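Local atomic coordinates of transcriptional regulator (Corynebacterium diphtheriae, PDB entry 3LMM), a protein that is of unknown function but probably acts as a transcriptional regulator, combining a Schlafen AlbA_2-like domain with C-terminal regions related to helix-turn-helix families. Residues A[94-106]-A[118-132]. Residues are numbered along the deposited sequence; the frame is centred on the assembly and turned at random.
Sequences RIIGTELDIDWLR and DVVAKRVLGQRVLAI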
ATOM      1  N   ARG A  94      30.148  -3.433 -19.375  1.00 28.64           N
ATOM      2  CA  ARG A  94      30.259  -2.328 -20.315  1.00 27.30           C
ATOM      3  C   ARG A  94      29.381  -1.158 -19.910  1.00 27.44           C
ATOM      4  O   ARG A  94      28.212  -1.348 -19.574  1.00 28.93           O
ATOM      5  CB  ARG A  94      29.869  -2.798 -21.708  1.00 34.02           C
ATOM      6  CG  ARG A  94      30.877  -3.723 -22.322  1.00 39.35           C
ATOM      7  CD  ARG A  94      30.373  -4.333 -23.602  1.00 45.73           C
ATOM      8  NE  ARG A  94      31.405  -5.163 -24.187  1.00 61.94           N
ATOM      9  CZ  ARG A  94      31.205  -6.032 -25.168  1.00 72.10           C
ATOM     10  NH1 ARG A  94      32.229  -6.746 -25.629  1.00 76.09           N
ATOM     11  NH2 ARG A  94      29.991  -6.194 -25.674  1.00 76.05           N
ATOM     12  N   ILE A  95      29.943   0.049 -19.944  1.00 18.46           N
ATOM     13  CA  ILE A  95      29.178   1.245 -19.581  1.00 20.75           C
ATOM     14  C   ILE A  95      28.206   1.652 -20.698  1.00 23.27           C
ATOM     15  O   ILE A  95      28.622   1.890 -21.828  1.00 23.72           O
ATOM     16  CB  ILE A  95      30.107   2.457 -19.271  1.00 17.24           C
ATOM     17  CG1 ILE A  95      30.783   2.276 -17.918  1.00 20.99           C
ATOM     18  CG2 ILE A  95      29.304   3.747 -19.230  1.00 11.05           C
ATOM     19  CD1 ILE A  95      32.206   1.777 -18.011  1.00 36.84           C
ATOM     20  N   ILE A  96      26.918   1.730 -20.366  1.00 12.71           N
ATOM     21  CA  ILE A  96      25.887   2.114 -21.320  1.00  8.57           C
ATOM     22  C   ILE A  96      25.366   3.484 -20.921  1.00 16.43           C
ATOM     23  O   ILE A  96      25.277   4.385 -21.748  1.00 26.51           O
ATOM     24  CB  ILE A  96      24.695   1.132 -21.307  1.00  9.78           C
ATOM     25  CG1 ILE A  96      25.188  -0.316 -21.335  1.00 14.32           C
ATOM     26  CG2 ILE A  96      23.767   1.429 -22.468  1.00  1.00           C
ATOM     27  CD1 ILE A  96      26.065  -0.679 -22.515  1.00 16.28           C
ATOM     28  N   GLY A  97      25.016   3.635 -19.648  1.00 20.97           N
ATOM     29  CA  GLY A  97      24.516   4.914 -19.163  1.00 29.23           C
ATOM     30  C   GLY A  97      23.002   5.016 -19.093  1.00 33.91           C
ATOM     31  O   GLY A  97      22.283   4.137 -19.570  1.00 39.75           O
ATOM     32  N   THR A  98      22.515   6.095 -18.491  1.00 29.04           N
ATOM     33  CA  THR A  98      21.088   6.300 -18.366  1.00 31.30           C
ATOM     34  C   THR A  98      20.800   7.745 -17.994  1.00 27.93           C
ATOM     35  O   THR A  98      21.525   8.345 -17.208  1.00 20.74           O
ATOM     36  CB  THR A  98      20.477   5.328 -17.327  1.00 32.96           C
ATOM     37  OG1 THR A  98      19.145   5.741 -17.008  1.00 35.78           O
ATOM     38  CG2 THR A  98      21.326   5.295 -16.075  1.00 28.08           C
ATOM     39  N   GLU A  99      19.742   8.296 -18.580  1.00 24.37           N
ATOM     40  CA  GLU A  99      19.368   9.679 -18.348  1.00 23.29           C
ATOM     41  C   GLU A  99      18.091   9.783 -17.531  1.00 23.80           C
ATOM     42  O   GLU A  99      17.502  10.857 -17.409  1.00 19.00           O
ATOM     43  CB  GLU A  99      19.188  10.384 -19.692  1.00 26.97           C
ATOM     44  CG  GLU A  99      20.330  10.125 -20.671  1.00 32.20           C
ATOM     45  CD  GLU A  99      21.649  10.737 -20.224  1.00 43.95           C
ATOM     46  OE1 GLU A  99      22.699  10.049 -20.346  1.00 42.01           O
ATOM     47  OE2 GLU A  99      21.641  11.910 -19.769  1.00 45.03           O
ATOM     48  N   LEU A 100      17.665   8.658 -16.973  1.00 21.53           N
ATOM     49  CA  LEU A 100      16.446   8.620 -16.177  1.00 21.56           C
ATOM     50  C   LEU A 100      16.487   9.670 -15.072  1.00 19.27           C
ATOM     51  O   LEU A 100      17.486   9.823 -14.383  1.00 21.40           O
ATOM     52  CB  LEU A 100      16.259   7.217 -15.580  1.00 18.16           C
ATOM     53  CG  LEU A 100      16.009   6.092 -16.591  1.00 18.24           C
ATOM     54  CD1 LEU A 100      16.293   4.749 -15.966  1.00 11.28           C
ATOM     55  CD2 LEU A 100      14.576   6.167 -17.103  1.00 18.36           C
ATOM     56  N   ASP A 101      15.401  10.406 -14.907  1.00 14.21           N
ATOM     57  CA  ASP A 101      15.362  11.417 -13.872  1.00 18.61           C
ATOM     58  C   ASP A 101      15.261  10.726 -12.518  1.00 24.02           C
ATOM     59  O   ASP A 101      14.441   9.828 -12.325  1.00 16.50           O
ATOM     60  CB  ASP A 101      14.170  12.345 -14.081  1.00 32.19           C
ATOM     61  CG  ASP A 101      14.091  13.437 -13.037  1.00 42.45           C
ATOM     62  OD1 ASP A 101      13.019  13.569 -12.402  1.00 44.85           O
ATOM     63  OD2 ASP A 101      15.096  14.166 -12.862  1.00 45.21           O
ATOM     64  N   ILE A 102      16.101  11.155 -11.582  1.00 26.96           N
ATOM     65  CA  ILE A 102      16.115  10.573 -10.245  1.00 27.22           C
ATOM     66  C   ILE A 102      14.743  10.593  -9.583  1.00 29.98           C
ATOM     67  O   ILE A 102      14.190   9.542  -9.239  1.00 29.02           O
ATOM     68  CB  ILE A 102      17.082  11.317  -9.318  1.00 25.96           C
ATOM     69  CG1 ILE A 102      18.484  11.327  -9.921  1.00 25.62           C
ATOM     70  CG2 ILE A 102      17.122  10.627  -7.956  1.00 29.28           C
ATOM     71  CD1 ILE A 102      19.159   9.981  -9.879  1.00 37.60           C
ATOM     72  N   ASP A 103      14.208  11.794  -9.386  1.00 30.07           N
ATOM     73  CA  ASP A 103      12.907  11.939  -8.750  1.00 39.32           C
ATOM     74  C   ASP A 103      11.853  11.088  -9.445  1.00 40.12           C
ATOM     75  O   ASP A 103      11.066  10.400  -8.790  1.00 38.30           O
ATOM     76  CB  ASP A 103      12.467  13.408  -8.739  1.00 41.46           C
ATOM     77  CG  ASP A 103      13.332  14.264  -7.839  1.00 47.47           C
ATOM     78  OD1 ASP A 103      13.546  13.865  -6.674  1.00 53.75           O
ATOM     79  OD2 ASP A 103      13.800  15.334  -8.289  1.00 54.03           O
ATOM     80  N   TRP A 104      11.844  11.126 -10.772  1.00 35.39           N
ATOM     81  CA  TRP A 104      10.876  10.341 -11.521  1.00 30.12           C
ATOM     82  C   TRP A 104      11.010   8.854 -11.181  1.00 26.88           C
ATOM     83  O   TRP A 104      10.037   8.210 -10.790  1.00 25.53           O
ATOM     84  CB  TRP A 104      11.084  10.536 -13.015  1.00 32.01           C
ATOM     85  CG  TRP A 104      10.120   9.732 -13.820  1.00 34.18           C
ATOM     86  CD1 TRP A 104       8.862  10.095 -14.203  1.00 27.96           C
ATOM     87  CD2 TRP A 104      10.317   8.397 -14.298  1.00 33.12           C
ATOM     88  NE1 TRP A 104       8.265   9.068 -14.891  1.00 25.47           N
ATOM     89  CE2 TRP A 104       9.136   8.014 -14.962  1.00 28.77           C
ATOM     90  CE3 TRP A 104      11.381   7.488 -14.223  1.00 22.96           C
ATOM     91  CZ2 TRP A 104       8.988   6.762 -15.552  1.00 21.47           C
ATOM     92  CZ3 TRP A 104      11.232   6.249 -14.810  1.00 14.56           C
ATOM     93  CH2 TRP A 104      10.044   5.897 -15.464  1.00 23.00           C
ATOM     94  N   LEU A 105      12.216   8.321 -11.343  1.00 19.87           N
ATOM     95  CA  LEU A 105      12.476   6.926 -11.048  1.00 17.83           C
ATOM     96  C   LEU A 105      12.198   6.586  -9.576  1.00 19.51           C
ATOM     97  O   LEU A 105      11.561   5.579  -9.285  1.00 14.51           O
ATOM     98  CB  LEU A 105      13.923   6.573 -11.415  1.00 16.13           C
ATOM     99  CG  LEU A 105      14.403   5.136 -11.128  1.00  7.96           C
ATOM    100  CD1 LEU A 105      13.454   4.154 -11.774  1.00  9.63           C
ATOM    101  CD2 LEU A 105      15.822   4.937 -11.640  1.00  1.00           C
ATOM    102  N   ARG A 106      12.663   7.409  -8.640  1.00 17.18           N
ATOM    103  CA  ARG A 106      12.399   7.115  -7.241  1.00 21.21           C
ATOM    104  C   ARG A 106      10.893   6.977  -7.032  1.00 26.41           C
ATOM    105  O   ARG A 106      10.411   5.933  -6.580  1.00 24.91           O
ATOM    106  CB  ARG A 106      12.959   8.211  -6.336  1.00 24.47           C
ATOM    107  CG  ARG A 106      14.227   7.794  -5.591  1.00 31.24           C
ATOM    108  CD  ARG A 106      14.845   8.947  -4.806  1.00 38.37           C
ATOM    109  NE  ARG A 106      13.941   9.462  -3.779  1.00 39.58           N
ATOM    110  CZ  ARG A 106      13.686   8.851  -2.627  1.00 39.77           C
ATOM    111  NH1 ARG A 106      12.846   9.399  -1.761  1.00 42.62           N
ATOM    112  NH2 ARG A 106      14.281   7.702  -2.333  1.00 36.76           N
ATOM    113  N   ASP A 118      17.351   4.720  -2.182  1.00 30.32           N
ATOM    114  CA  ASP A 118      18.224   5.866  -2.368  1.00 30.75           C
ATOM    115  C   ASP A 118      18.996   5.693  -3.665  1.00 31.93           C
ATOM    116  O   ASP A 118      19.805   4.779  -3.789  1.00 36.15           O
ATOM    117  CB  ASP A 118      19.198   5.999  -1.192  1.00 40.07           C
ATOM    118  CG  ASP A 118      18.564   6.666   0.022  1.00 51.97           C
ATOM    119  OD1 ASP A 118      18.052   7.795  -0.138  1.00 62.32           O
ATOM    120  OD2 ASP A 118      18.575   6.080   1.133  1.00 55.34           O
ATOM    121  N   VAL A 119      18.732   6.565  -4.631  1.00 27.39           N
ATOM    122  CA  VAL A 119      19.413   6.507  -5.921  1.00 26.73           C
ATOM    123  C   VAL A 119      20.234   7.772  -6.119  1.00 25.80           C
ATOM    124  O   VAL A 119      19.718   8.874  -5.942  1.00 25.47           O
ATOM    125  CB  VAL A 119      18.404   6.359  -7.095  1.00 21.76           C
ATOM    126  CG1 VAL A 119      17.236   7.285  -6.883  1.00 28.71           C
ATOM    127  CG2 VAL A 119      19.083   6.702  -8.416  1.00 20.25           C
ATOM    128  N   VAL A 120      21.510   7.603  -6.473  1.00 23.65           N
ATOM    129  CA  VAL A 120      22.409   8.735  -6.704  1.00 25.12           C
ATOM    130  C   VAL A 120      23.114   8.596  -8.047  1.00 24.40           C
ATOM    131  O   VAL A 120      23.521   7.499  -8.440  1.00 24.74           O
ATOM    132  CB  VAL A 120      23.496   8.869  -5.599  1.00 22.41           C
ATOM    133  CG1 VAL A 120      22.847   8.883  -4.230  1.00 23.93           C
ATOM    134  CG2 VAL A 120      24.500   7.739  -5.700  1.00 28.51           C
ATOM    135  N   ALA A 121      23.243   9.721  -8.746  1.00 23.94           N
ATOM    136  CA  ALA A 121      23.894   9.761 -10.048  1.00 20.46           C
ATOM    137  C   ALA A 121      25.395   9.675  -9.868  1.00 23.19           C
ATOM    138  O   ALA A 121      25.928  10.027  -8.821  1.00 28.65           O
ATOM    139  CB  ALA A 121      23.540  11.042 -10.777  1.00 14.80           C
ATOM    140  N   LYS A 122      26.074   9.208 -10.905  1.00 27.86           N
ATOM    141  CA  LYS A 122      27.521   9.048 -10.888  1.00 20.71           C
ATOM    142  C   LYS A 122      27.992   9.162 -12.320  1.00 23.06           C
ATOM    143  O   LYS A 122      27.205   8.987 -13.252  1.00 16.66           O
ATOM    144  CB  LYS A 122      27.880   7.663 -10.347  1.00 25.70           C
ATOM    145  CG  LYS A 122      27.539   7.441  -8.896  1.00 23.50           C
ATOM    146  CD  LYS A 122      28.592   8.082  -8.039  1.00 32.18           C
ATOM    147  CE  LYS A 122      28.271   7.958  -6.576  1.00 34.13           C
ATOM    148  NZ  LYS A 122      29.277   8.730  -5.801  1.00 51.57           N
ATOM    149  N   ARG A 123      29.278   9.447 -12.495  1.00 24.06           N
ATOM    150  CA  ARG A 123      29.861   9.577 -13.832  1.00 26.39           C
ATOM    151  C   ARG A 123      31.092   8.685 -13.990  1.00 22.25           C
ATOM    152  O   ARG A 123      32.096   8.903 -13.326  1.00 26.26           O
ATOM    153  CB  ARG A 123      30.261  11.038 -14.109  1.00 27.60           C
ATOM    154  CG  ARG A 123      29.093  11.996 -14.343  1.00 29.04           C
ATOM    155  CD  ARG A 123      28.733  12.084 -15.824  1.00 39.25           C
ATOM    156  NE  ARG A 123      27.398  12.653 -16.056  1.00 40.59           N
ATOM    157  CZ  ARG A 123      26.934  12.996 -17.257  1.00 42.13           C
ATOM    158  NH1 ARG A 123      27.696  12.835 -18.330  1.00 55.50           N
ATOM    159  NH2 ARG A 123      25.710  13.484 -17.398  1.00 33.23           N
ATOM    160  N   VAL A 124      31.007   7.677 -14.859  1.00 15.96           N
ATOM    161  CA  VAL A 124      32.146   6.798 -15.101  1.00 21.45           C
ATOM    162  C   VAL A 124      32.995   7.367 -16.221  1.00 28.41           C
ATOM    163  O   VAL A 124      33.580   8.432 -16.077  1.00 44.58           O
ATOM    164  CB  VAL A 124      31.737   5.425 -15.526  1.00 21.53           C
ATOM    165  CG1 VAL A 124      31.312   4.621 -14.333  1.00 13.09           C
ATOM    166  CG2 VAL A 124      30.647   5.541 -16.561  1.00 31.29           C
ATOM    167  N   LEU A 125      33.069   6.680 -17.351  1.00 21.90           N
ATOM    168  CA  LEU A 125      33.892   7.204 -18.415  1.00 23.07           C
ATOM    169  C   LEU A 125      33.216   8.370 -19.122  1.00 28.98           C
ATOM    170  O   LEU A 125      33.247   8.489 -20.348  1.00 34.99           O
ATOM    171  CB  LEU A 125      34.251   6.103 -19.405  1.00 24.58           C
ATOM    172  CG  LEU A 125      35.290   5.107 -18.912  1.00 22.33           C
ATOM    173  CD1 LEU A 125      34.685   4.203 -17.872  1.00 35.63           C
ATOM    174  CD2 LEU A 125      35.764   4.266 -20.084  1.00 42.79           C
ATOM    175  N   GLY A 126      32.634   9.259 -18.332  1.00 30.80           N
ATOM    176  CA  GLY A 126      31.961  10.407 -18.902  1.00 36.66           C
ATOM    177  C   GLY A 126      30.484  10.105 -18.991  1.00 35.82           C
ATOM    178  O   GLY A 126      29.648  11.011 -19.057  1.00 30.65           O
ATOM    179  N   GLN A 127      30.164   8.815 -18.994  1.00 29.14           N
ATOM    180  CA  GLN A 127      28.785   8.387 -19.063  1.00 22.94           C
ATOM    181  C   GLN A 127      28.152   8.544 -17.694  1.00 23.54           C
ATOM    182  O   GLN A 127      28.848   8.551 -16.682  1.00 27.02           O
ATOM    183  CB  GLN A 127      28.714   6.936 -19.507  1.00 16.96           C
ATOM    184  CG  GLN A 127      29.145   6.721 -20.940  1.00 31.42           C
ATOM    185  CD  GLN A 127      28.264   7.467 -21.920  1.00 36.56           C
ATOM    186  OE1 GLN A 127      27.054   7.586 -21.715  1.00 44.81           O
ATOM    187  NE2 GLN A 127      28.861   7.955 -23.007  1.00 37.66           N
ATOM    188  N   ARG A 128      26.830   8.686 -17.672  1.00 20.53           N
ATOM    189  CA  ARG A 128      26.094   8.848 -16.423  1.00 21.70           C
ATOM    190  C   ARG A 128      25.501   7.528 -15.978  1.00 20.79           C
ATOM    191  O   ARG A 128      25.071   6.734 -16.809  1.00 23.37           O
ATOM    192  CB  ARG A 128      24.955   9.865 -16.580  1.00 13.30           C
ATOM    193  CG  ARG A 128      24.158  10.041 -15.291  1.00  5.87           C
ATOM    194  CD  ARG A 128      23.145  11.164 -15.372  1.00  3.76           C
ATOM    195  NE  ARG A 128      21.792  10.628 -15.428  1.00 23.65           N
ATOM    196  CZ  ARG A 128      20.865  10.770 -14.478  1.00 25.39           C
ATOM    197  NH1 ARG A 128      19.670  10.229 -14.641  1.00 28.50           N
ATOM    198  NH2 ARG A 128      21.110  11.450 -13.368  1.00 27.08           N
ATOM    199  N   VAL A 129      25.485   7.279 -14.673  1.00 18.57           N
ATOM    200  CA  VAL A 129      24.887   6.045 -14.173  1.00 22.21           C
ATOM    201  C   VAL A 129      24.201   6.283 -12.841  1.00 27.11           C
ATOM    202  O   VAL A 129      24.574   7.185 -12.089  1.00 29.96           O
ATOM    203  CB  VAL A 129      25.915   4.907 -13.999  1.00 10.44           C
ATOM    204  CG1 VAL A 129      26.586   4.614 -15.316  1.00  3.47           C
ATOM    205  CG2 VAL A 129      26.905   5.268 -12.935  1.00  6.28           C
ATOM    206  N   LEU A 130      23.175   5.489 -12.557  1.00 26.95           N
ATOM    207  CA  LEU A 130      22.469   5.628 -11.293  1.00 21.15           C
ATOM    208  C   LEU A 130      22.870   4.556 -10.293  1.00 19.69           C
ATOM    209  O   LEU A 130      22.839   3.364 -10.588  1.00 24.42           O
ATOM    210  CB  LEU A 130      20.955   5.580 -11.496  1.00 18.54           C
ATOM    211  CG  LEU A 130      20.260   6.871 -11.883  1.00  3.84           C
ATOM    212  CD1 LEU A 130      21.152   8.062 -11.596  1.00  1.00           C
ATOM    213  CD2 LEU A 130      19.921   6.801 -13.334  1.00 11.89           C
ATOM    214  N   ALA A 131      23.262   4.993  -9.108  1.00 17.05           N
ATOM    215  CA  ALA A 131      23.627   4.068  -8.061  1.00 12.80           C
ATOM    216  C   ALA A 131      22.383   3.960  -7.204  1.00 16.65           C
ATOM    217  O   ALA A 131      21.945   4.950  -6.626  1.00 16.25           O
ATOM    218  CB  ALA A 131      24.771   4.619  -7.247  1.00  7.98           C
ATOM    219  N   ILE A 132      21.786   2.779  -7.145  1.00  9.89           N
ATOM    220  CA  ILE A 132      20.608   2.626  -6.320  1.00 16.38           C
ATOM    221  C   ILE A 132      20.923   1.784  -5.095  1.00 23.06           C
ATOM    222  O   ILE A 132      21.356   0.632  -5.207  1.00 20.40           O
ATOM    223  CB  ILE A 132      19.466   1.962  -7.065  1.00  8.82           C
ATOM    224  CG1 ILE A 132      19.079   2.787  -8.270  1.00  1.00           C
ATOM    225  CG2 ILE A 132      18.286   1.839  -6.138  1.00 11.22           C
ATOM    226  CD1 ILE A 132      17.984   2.172  -9.071  1.00  1.00           C
TER
HETATM  227  O   HOH W   1      25.743  10.695 -20.155  1.00 14.95           O
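Ile102 and Leu130 meet where helix 102-113 of the Schlafen AlbA_2 domain starts to cover the β-hairpin of strands 118-123 and 128-134, the edge of a four-stranded mixed sheet. The short helical segment 102-106 runs nearly antiparallel to strand 118-123, at 152° and with axes 9.2 Å apart. Ile102 splits its two branches: CD1 reaches Leu130 CD1 at 3.3 Å, while CG2 meets Val119 CG1 at 3.5 Å, the Ile102 and Val119 side chains running past each other in opposite directions. That same CG1 also supports the aliphatic CG of Arg106, whose chain bends at chi3 and whose NH2 is hydrogen-bonded to Pro117 O. Leu130 is shared: its side chain and that of Thr98 cross at about a right angle, CD2 touching CG2, while Thr98 OG1 accepts from Leu100 N in an ST turn and also bonds to Glu45.

The polar contacts gather at Arg128. Thr98 N donates to Arg128 O (3.1 Å); in return Arg128 NE reaches Thr98 O at 2.9 Å, approaching in the carbonyl plane. CG anti to the backbone N (chi1 179°) carries CB, CG and CD past Thr98 O, and the bend at chi3 then turns the guanidinium toward the backbone of residues 98-100. Leu130 CD1 lies 3.6 Å above one guanidinium face, offset toward its rim.

At the far end, by the hairpin turn, Ile95 uses three carbons: CG1 against Val124 CG2, CD1 across Leu125 CD1, and CG2 on Gln127 CB at 3.3 Å.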